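Local coordinates for 6-phospho-alpha-glucosidase (Merdibacter massiliensis, PDB 6VC6), which probably hydrolyses 6-phospho-alpha-glucosides, using bound NAD and a manganese ion in the manner of family 4 glycoside hydrolases, at residues V36-D41 with E73-M78; V6-G11 with F82-A87. All coordinates share one frame; numbering follows the deposited sequence.

In the fold
Interaction 1 (36-41 with 73-78) and interaction 2 (6-11 with 82-87) lie about 9 Å apart, centre to centre, beside the NAD site. All touching residues of interaction 2 are buried; interaction 1, farther from the centre of the chain, has one exposed, Glu73. Strands 32-38 and 4-9 are sheet neighbours, and Phe38 O joins the two contacts, with Gly10 N and Gly11 N probably hydrogen-bonded to it. Interaction 1 sets a helix against one sheet face without hydrogen bonds; interaction 2 is strand pairing, tied by backbone bonds. Just past the strand ends both 36-41 and 82-87 reach NAD, taking opposite adenine faces; 36-41 also binds the adenosine ribose hydroxyls, 82-87 the diphosphate and second ribose.

Interaction 1: V36-D41 with E73-M78; sequences VLFDID and EAYKDM. With NAD (nicotinamide-adenine-dinucleotide), chain G.
Phe38 and Ala74 meet through their CB atoms, 3.7 Å apart, in an apolar patch where helix 71-75 lies against strand 32-38. Val36, two residues back on the same side of the strand, sets its CG1 3.7 Å from Ala74 CA. Its CG2 touches CE of selenomethionine Met78 at 3.8 Å. The Met78 chain, bent at its last two torsions, crosses the valine at about a right angle.

The aromatic pair is edge-to-face. Tyr75 turns its edge to a face of the Phe38 ring, with centroids 5.2 Å apart and planes at 53°. The phenol end leads, and Tyr75 OH comes within 3.1 Å of Phe38 CD2. Phe38 holds its CG anti to the backbone N (chi1 179°), which carries the ring out beside Ala74 to meet the tyrosine. Helix 113-136 packs on Tyr75 through Ser129, Ile133 and Tyr136.

Polar chemistry gathers past the strand end. The Asp39 carboxylate accepts a hydrogen bond from each hydroxyl of the adenosine ribose: NAD O2B bonds to OD1 at 2.5 Å and NAD O3B to OD2 at 2.8 Å. Asp41 N also bonds to Asp39 OD1, from above the carboxylate plane, closing an Asx turn, while Gly12 N bonds to OD2. Ile40 lies over one face of the adenine, its CG2 3.4 Å from NAD N1A.

An acidic residue gripping both ribose hydroxyls at the end of the second strand is a hallmark of NAD-binding Rossmann folds; its charge would probably disfavour a phosphate on O2B, consistent with NAD rather than NADP.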
# COMPACT_ATOMS: atom_id res chain seq x y z
N VAL A 36 -11.25 -7.44 -16.66
CA VAL A 36 -12.04 -6.22 -16.81
C VAL A 36 -11.36 -5.11 -16.03
O VAL A 36 -11.08 -5.26 -14.83
CB VAL A 36 -13.49 -6.41 -16.32
CG1 VAL A 36 -14.28 -5.12 -16.50
CG2 VAL A 36 -14.16 -7.56 -17.05
N LEU A 37 -11.10 -3.99 -16.69
CA LEU A 37 -10.59 -2.79 -16.04
C LEU A 37 -11.77 -1.89 -15.69
O LEU A 37 -12.54 -1.49 -16.58
CB LEU A 37 -9.60 -2.05 -16.93
CG LEU A 37 -8.36 -2.79 -17.41
CD1 LEU A 37 -7.45 -1.85 -18.20
CD2 LEU A 37 -7.60 -3.41 -16.25
N PHE A 38 -11.93 -1.57 -14.41
CA PHE A 38 -12.97 -0.66 -13.96
C PHE A 38 -12.35 0.62 -13.43
O PHE A 38 -11.28 0.60 -12.81
CB PHE A 38 -13.85 -1.29 -12.88
CG PHE A 38 -14.92 -0.37 -12.36
CD1 PHE A 38 -16.10 -0.20 -13.06
CD2 PHE A 38 -14.74 0.33 -11.18
CE1 PHE A 38 -17.09 0.65 -12.59
CE2 PHE A 38 -15.72 1.18 -10.71
CZ PHE A 38 -16.90 1.34 -11.42
N ASP A 39 -13.04 1.74 -13.67
CA ASP A 39 -12.61 3.04 -13.17
C ASP A 39 -13.79 3.99 -13.25
O ASP A 39 -14.73 3.78 -14.03
CB ASP A 39 -11.42 3.58 -13.98
CG ASP A 39 -10.62 4.61 -13.20
OD1 ASP A 39 -11.22 5.57 -12.68
OD2 ASP A 39 -9.38 4.45 -13.11
N ILE A 40 -13.74 5.04 -12.43
CA ILE A 40 -14.76 6.09 -12.49
C ILE A 40 -14.36 7.22 -13.42
O ILE A 40 -15.17 8.12 -13.67
CB ILE A 40 -15.06 6.66 -11.09
CG1 ILE A 40 -13.82 7.35 -10.51
CG2 ILE A 40 -15.55 5.56 -10.16
CD1 ILE A 40 -14.13 8.32 -9.39
N ASP A 41 -13.13 7.20 -13.94
CA ASP A 41 -12.64 8.21 -14.88
C ASP A 41 -12.49 7.53 -16.24
O ASP A 41 -11.50 6.84 -16.49
CB ASP A 41 -11.32 8.81 -14.40
CG ASP A 41 -10.99 10.12 -15.09
OD1 ASP A 41 -11.39 10.31 -16.25
OD2 ASP A 41 -10.31 10.96 -14.46
N GLU A 73 -20.96 -4.56 -15.27
CA GLU A 73 -20.07 -5.24 -16.21
C GLU A 73 -18.78 -5.68 -15.54
O GLU A 73 -18.19 -6.69 -15.94
CB GLU A 73 -19.75 -4.32 -17.39
CG GLU A 73 -20.89 -4.12 -18.37
CD GLU A 73 -20.47 -3.31 -19.59
OE1 GLU A 73 -19.27 -2.99 -19.69
OE2 GLU A 73 -21.34 -3.00 -20.43
N ALA A 74 -18.33 -4.95 -14.52
CA ALA A 74 -17.02 -5.20 -13.95
C ALA A 74 -17.05 -6.32 -12.90
O ALA A 74 -16.15 -7.17 -12.88
CB ALA A 74 -16.46 -3.92 -13.33
N TYR A 75 -18.06 -6.33 -12.04
CA TYR A 75 -18.04 -7.15 -10.84
C TYR A 75 -18.84 -8.44 -10.95
O TYR A 75 -18.86 -9.22 -10.00
CB TYR A 75 -18.55 -6.33 -9.65
CG TYR A 75 -17.80 -5.04 -9.42
CD1 TYR A 75 -16.44 -4.94 -9.70
CD2 TYR A 75 -18.45 -3.91 -8.94
CE1 TYR A 75 -15.75 -3.76 -9.50
CE2 TYR A 75 -17.77 -2.72 -8.73
CZ TYR A 75 -16.42 -2.66 -9.01
OH TYR A 75 -15.74 -1.48 -8.81
N LYS A 76 -19.50 -8.68 -12.08
CA LYS A 76 -20.33 -9.87 -12.21
C LYS A 76 -19.48 -11.09 -12.52
O LYS A 76 -18.66 -11.07 -13.45
CB LYS A 76 -21.39 -9.67 -13.30
CG LYS A 76 -22.72 -9.16 -12.77
CD LYS A 76 -23.88 -9.63 -13.63
CE LYS A 76 -24.15 -8.65 -14.76
NZ LYS A 76 -24.81 -7.41 -14.27
N ASP A 77 -19.66 -12.16 -11.74
CA ASP A 77 -18.99 -13.44 -11.94
C ASP A 77 -17.47 -13.27 -11.96
O ASP A 77 -16.78 -13.60 -12.92
CB ASP A 77 -19.48 -14.12 -13.23
CG ASP A 77 -19.04 -15.57 -13.33
OD1 ASP A 77 -18.26 -15.89 -14.25
OD2 ASP A 77 -19.47 -16.38 -12.49
N MSE A 78 -16.95 -12.74 -10.85
CA MSE A 78 -15.52 -12.52 -10.72
C MSE A 78 -14.92 -13.41 -9.64
O MSE A 78 -15.55 -13.67 -8.61
CB MSE A 78 -15.23 -11.05 -10.40
CG MSE A 78 -15.42 -10.11 -11.58
SE MSE A 78 -14.04 -10.31 -12.94
CE MSE A 78 -15.17 -10.24 -14.53
PA NAD G . -3.38 7.12 -9.90
O1A NAD G . -2.42 7.06 -11.06
O2A NAD G . -4.12 8.41 -9.59
O5B NAD G . -4.48 5.96 -10.09
C5B NAD G . -5.69 5.98 -9.34
C4B NAD G . -6.84 5.52 -10.23
O4B NAD G . -7.95 5.12 -9.42
C3B NAD G . -7.31 6.66 -11.12
O3B NAD G . -7.36 6.21 -12.48
C2B NAD G . -8.71 6.98 -10.65
O2B NAD G . -9.57 7.27 -11.76
C1B NAD G . -9.14 5.70 -9.95
N9A NAD G . -10.13 5.96 -8.87
C8A NAD G . -10.11 6.97 -7.98
N7A NAD G . -11.19 6.90 -7.15
C5A NAD G . -11.92 5.84 -7.52
C6A NAD G . -13.18 5.19 -7.08
N6A NAD G . -13.90 5.68 -6.04
N1A NAD G . -13.60 4.09 -7.75
C2A NAD G . -12.90 3.59 -8.79
N3A NAD G . -11.75 4.12 -9.24
C4A NAD G . -11.23 5.23 -8.67
O3 NAD G . -2.64 6.63 -8.56
PN NAD G . -1.33 5.70 -8.58
O1N NAD G . -0.12 6.56 -8.29
O2N NAD G . -1.36 4.82 -9.81
O5D NAD G . -1.63 4.79 -7.30
C5D NAD G . -2.54 3.70 -7.38
C4D NAD G . -2.87 3.24 -5.97
O4D NAD G . -2.02 2.15 -5.60
C3D NAD G . -2.64 4.36 -4.97
O3D NAD G . -3.76 4.45 -4.09
C2D NAD G . -1.43 3.91 -4.18
O2D NAD G . -1.52 4.36 -2.82
C1D NAD G . -1.54 2.40 -4.28
N1N NAD G . -0.27 1.73 -4.01
C2N NAD G . -0.20 0.99 -2.91
C3N NAD G . 0.95 0.31 -2.56
C7N NAD G . 0.97 -0.51 -1.31
O7N NAD G . 2.03 -0.92 -0.87
N7N NAD G . -0.19 -0.77 -0.71
C4N NAD G . 2.06 0.41 -3.39
C5N NAD G . 1.98 1.20 -4.54
C6N NAD G . 0.78 1.85 -4.83

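Interaction 2: V6-G11 with F82-A87; sequences VCIVGG and FMQMRA. With NAD (nicotinamide-adenine-dinucleotide), chain G.
Val9 and Met83 pair in parallel, as do Ile8 and Phe82, the strands running 9° apart and laced by three backbone hydrogen bonds of 2.6 to 2.8 Å: Phe82 N to Cys7 O, Val9 N to Phe82 O and Gln84 N to Val9 O. On the Ile8 face, Val6 CG1 sits almost centrally over the Phe82 ring in a CH-pi contact, 4.1 Å from the centroid, and Ile8 CG1 touches Phe82 CB. On the other face, Val9 and selenomethionine Met83 lie side by side, Val9 CG1 meeting Met83 CE at 3.6 Å.

Selenomethionine Met85 packs on the adenine face opposite Ile40, its CE 3.4 Å from NAD N1A, and its backbone O accepts a hydrogen bond from NAD O3D. Arg86 NE bonds to the bridging NAD O3 at 2.9 Å and NH1 to NAD O1N, a grip that would offset diphosphate charge; Glu109 salt-bridges its NH2. Gly10, at positive phi (99°), turns the chain past the adenosine ribose as in a Rossmann glycine-rich loop.

Helix 16-25 covers the Ile8 and Phe82 face with Phe19 and Phe23, helix 113-136 packs on Met83, and strand 32-38 pairs with the other edge of strand 4-9.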
# COMPACT_ATOMS: atom_id res chain seq x y z
N VAL A 6 -10.79 -11.86 -13.54
CA VAL A 6 -10.14 -10.85 -12.72
C VAL A 6 -10.67 -9.48 -13.12
O VAL A 6 -10.90 -9.21 -14.31
CB VAL A 6 -8.60 -10.90 -12.87
CG1 VAL A 6 -7.94 -9.82 -12.02
CG2 VAL A 6 -8.08 -12.28 -12.49
N CYS A 7 -10.87 -8.61 -12.13
CA CYS A 7 -11.24 -7.22 -12.37
C CYS A 7 -10.30 -6.32 -11.60
O CYS A 7 -10.07 -6.53 -10.40
CB CYS A 7 -12.69 -6.94 -11.96
SG CYS A 7 -13.10 -5.18 -11.88
N ILE A 8 -9.75 -5.32 -12.28
CA ILE A 8 -8.89 -4.32 -11.66
C ILE A 8 -9.72 -3.07 -11.39
O ILE A 8 -10.23 -2.45 -12.33
CB ILE A 8 -7.67 -3.99 -12.54
CG1 ILE A 8 -6.72 -5.19 -12.62
CG2 ILE A 8 -6.94 -2.77 -12.01
CD1 ILE A 8 -5.55 -4.98 -13.55
N VAL A 9 -9.86 -2.71 -10.12
CA VAL A 9 -10.53 -1.47 -9.74
C VAL A 9 -9.49 -0.36 -9.73
O VAL A 9 -8.52 -0.41 -8.97
CB VAL A 9 -11.22 -1.61 -8.37
CG1 VAL A 9 -11.73 -0.26 -7.91
CG2 VAL A 9 -12.36 -2.61 -8.45
N GLY A 10 -9.70 0.65 -10.57
CA GLY A 10 -8.70 1.67 -10.78
C GLY A 10 -7.91 1.39 -12.04
O GLY A 10 -6.67 1.44 -12.03
N GLY A 11 -8.62 1.10 -13.13
CA GLY A 11 -7.96 0.77 -14.38
C GLY A 11 -7.16 1.91 -14.98
O GLY A 11 -6.28 1.66 -15.80
N PHE A 82 -8.74 -6.92 -8.05
CA PHE A 82 -7.51 -6.20 -7.74
C PHE A 82 -7.86 -4.72 -7.59
O PHE A 82 -8.23 -4.06 -8.56
CB PHE A 82 -6.45 -6.40 -8.82
CG PHE A 82 -5.88 -7.80 -8.89
CD1 PHE A 82 -6.33 -8.80 -8.04
CD2 PHE A 82 -4.89 -8.11 -9.81
CE1 PHE A 82 -5.81 -10.08 -8.11
CE2 PHE A 82 -4.36 -9.38 -9.88
CZ PHE A 82 -4.82 -10.37 -9.03
N MSE A 83 -7.74 -4.20 -6.37
CA MSE A 83 -8.10 -2.81 -6.11
C MSE A 83 -6.87 -1.92 -5.95
O MSE A 83 -6.03 -2.15 -5.08
CB MSE A 83 -8.98 -2.72 -4.86
CG MSE A 83 -10.05 -3.79 -4.77
SE MSE A 83 -11.54 -3.26 -3.63
CE MSE A 83 -12.34 -1.91 -4.78
N GLN A 84 -6.78 -0.89 -6.80
CA GLN A 84 -5.68 0.07 -6.74
C GLN A 84 -6.19 1.47 -7.08
O GLN A 84 -5.62 2.19 -7.90
CB GLN A 84 -4.54 -0.35 -7.67
CG GLN A 84 -4.94 -0.57 -9.12
CD GLN A 84 -3.74 -0.80 -10.02
OE1 GLN A 84 -3.85 -0.82 -11.25
NE2 GLN A 84 -2.57 -0.98 -9.41
N MSE A 85 -7.27 1.87 -6.42
CA MSE A 85 -7.83 3.20 -6.57
C MSE A 85 -7.04 4.22 -5.80
O MSE A 85 -6.36 3.84 -4.85
CB MSE A 85 -9.28 3.25 -6.11
CG MSE A 85 -9.45 3.20 -4.59
SE MSE A 85 -11.20 3.78 -3.90
CE MSE A 85 -12.28 2.58 -4.97
N ARG A 86 -7.12 5.49 -6.17
CA ARG A 86 -6.59 6.60 -5.39
C ARG A 86 -7.72 7.61 -5.24
O ARG A 86 -7.96 8.41 -6.15
CB ARG A 86 -5.36 7.22 -6.04
CG ARG A 86 -4.71 8.32 -5.21
CD ARG A 86 -3.57 9.01 -5.95
NE ARG A 86 -2.40 8.15 -6.10
CZ ARG A 86 -1.48 7.97 -5.16
NH1 ARG A 86 -0.44 7.17 -5.38
NH2 ARG A 86 -1.60 8.58 -3.98
N ALA A 87 -8.41 7.56 -4.10
CA ALA A 87 -9.53 8.46 -3.86
C ALA A 87 -9.08 9.91 -3.91
O ALA A 87 -8.25 10.34 -3.10
CB ALA A 87 -10.17 8.14 -2.51
PA NAD G . -3.38 7.12 -9.90
O1A NAD G . -2.42 7.06 -11.06
O2A NAD G . -4.12 8.41 -9.59
O5B NAD G . -4.48 5.96 -10.09
C5B NAD G . -5.69 5.98 -9.34
C4B NAD G . -6.84 5.52 -10.23
O4B NAD G . -7.95 5.12 -9.42
C3B NAD G . -7.31 6.66 -11.12
O3B NAD G . -7.36 6.21 -12.48
C2B NAD G . -8.71 6.98 -10.65
O2B NAD G . -9.57 7.27 -11.76
C1B NAD G . -9.14 5.70 -9.95
N9A NAD G . -10.13 5.96 -8.87
C8A NAD G . -10.11 6.97 -7.98
N7A NAD G . -11.19 6.90 -7.15
C5A NAD G . -11.92 5.84 -7.52
C6A NAD G . -13.18 5.19 -7.08
N6A NAD G . -13.90 5.68 -6.04
N1A NAD G . -13.60 4.09 -7.75
C2A NAD G . -12.90 3.59 -8.79
N3A NAD G . -11.75 4.12 -9.24
C4A NAD G . -11.23 5.23 -8.67
O3 NAD G . -2.64 6.63 -8.56
PN NAD G . -1.33 5.70 -8.58
O1N NAD G . -0.12 6.56 -8.29
O2N NAD G . -1.36 4.82 -9.81
O5D NAD G . -1.63 4.79 -7.30
C5D NAD G . -2.54 3.70 -7.38
C4D NAD G . -2.87 3.24 -5.97
O4D NAD G . -2.02 2.15 -5.60
C3D NAD G . -2.64 4.36 -4.97
O3D NAD G . -3.76 4.45 -4.09
C2D NAD G . -1.43 3.91 -4.18
O2D NAD G . -1.52 4.36 -2.82
C1D NAD G . -1.54 2.40 -4.28
N1N NAD G . -0.27 1.73 -4.01
C2N NAD G . -0.20 0.99 -2.91
C3N NAD G . 0.95 0.31 -2.56
C7N NAD G . 0.97 -0.51 -1.31
O7N NAD G . 2.03 -0.92 -0.87
N7N NAD G . -0.19 -0.77 -0.71
C4N NAD G . 2.06 0.41 -3.39
C5N NAD G . 1.98 1.20 -4.54
C6N NAD G . 0.78 1.85 -4.83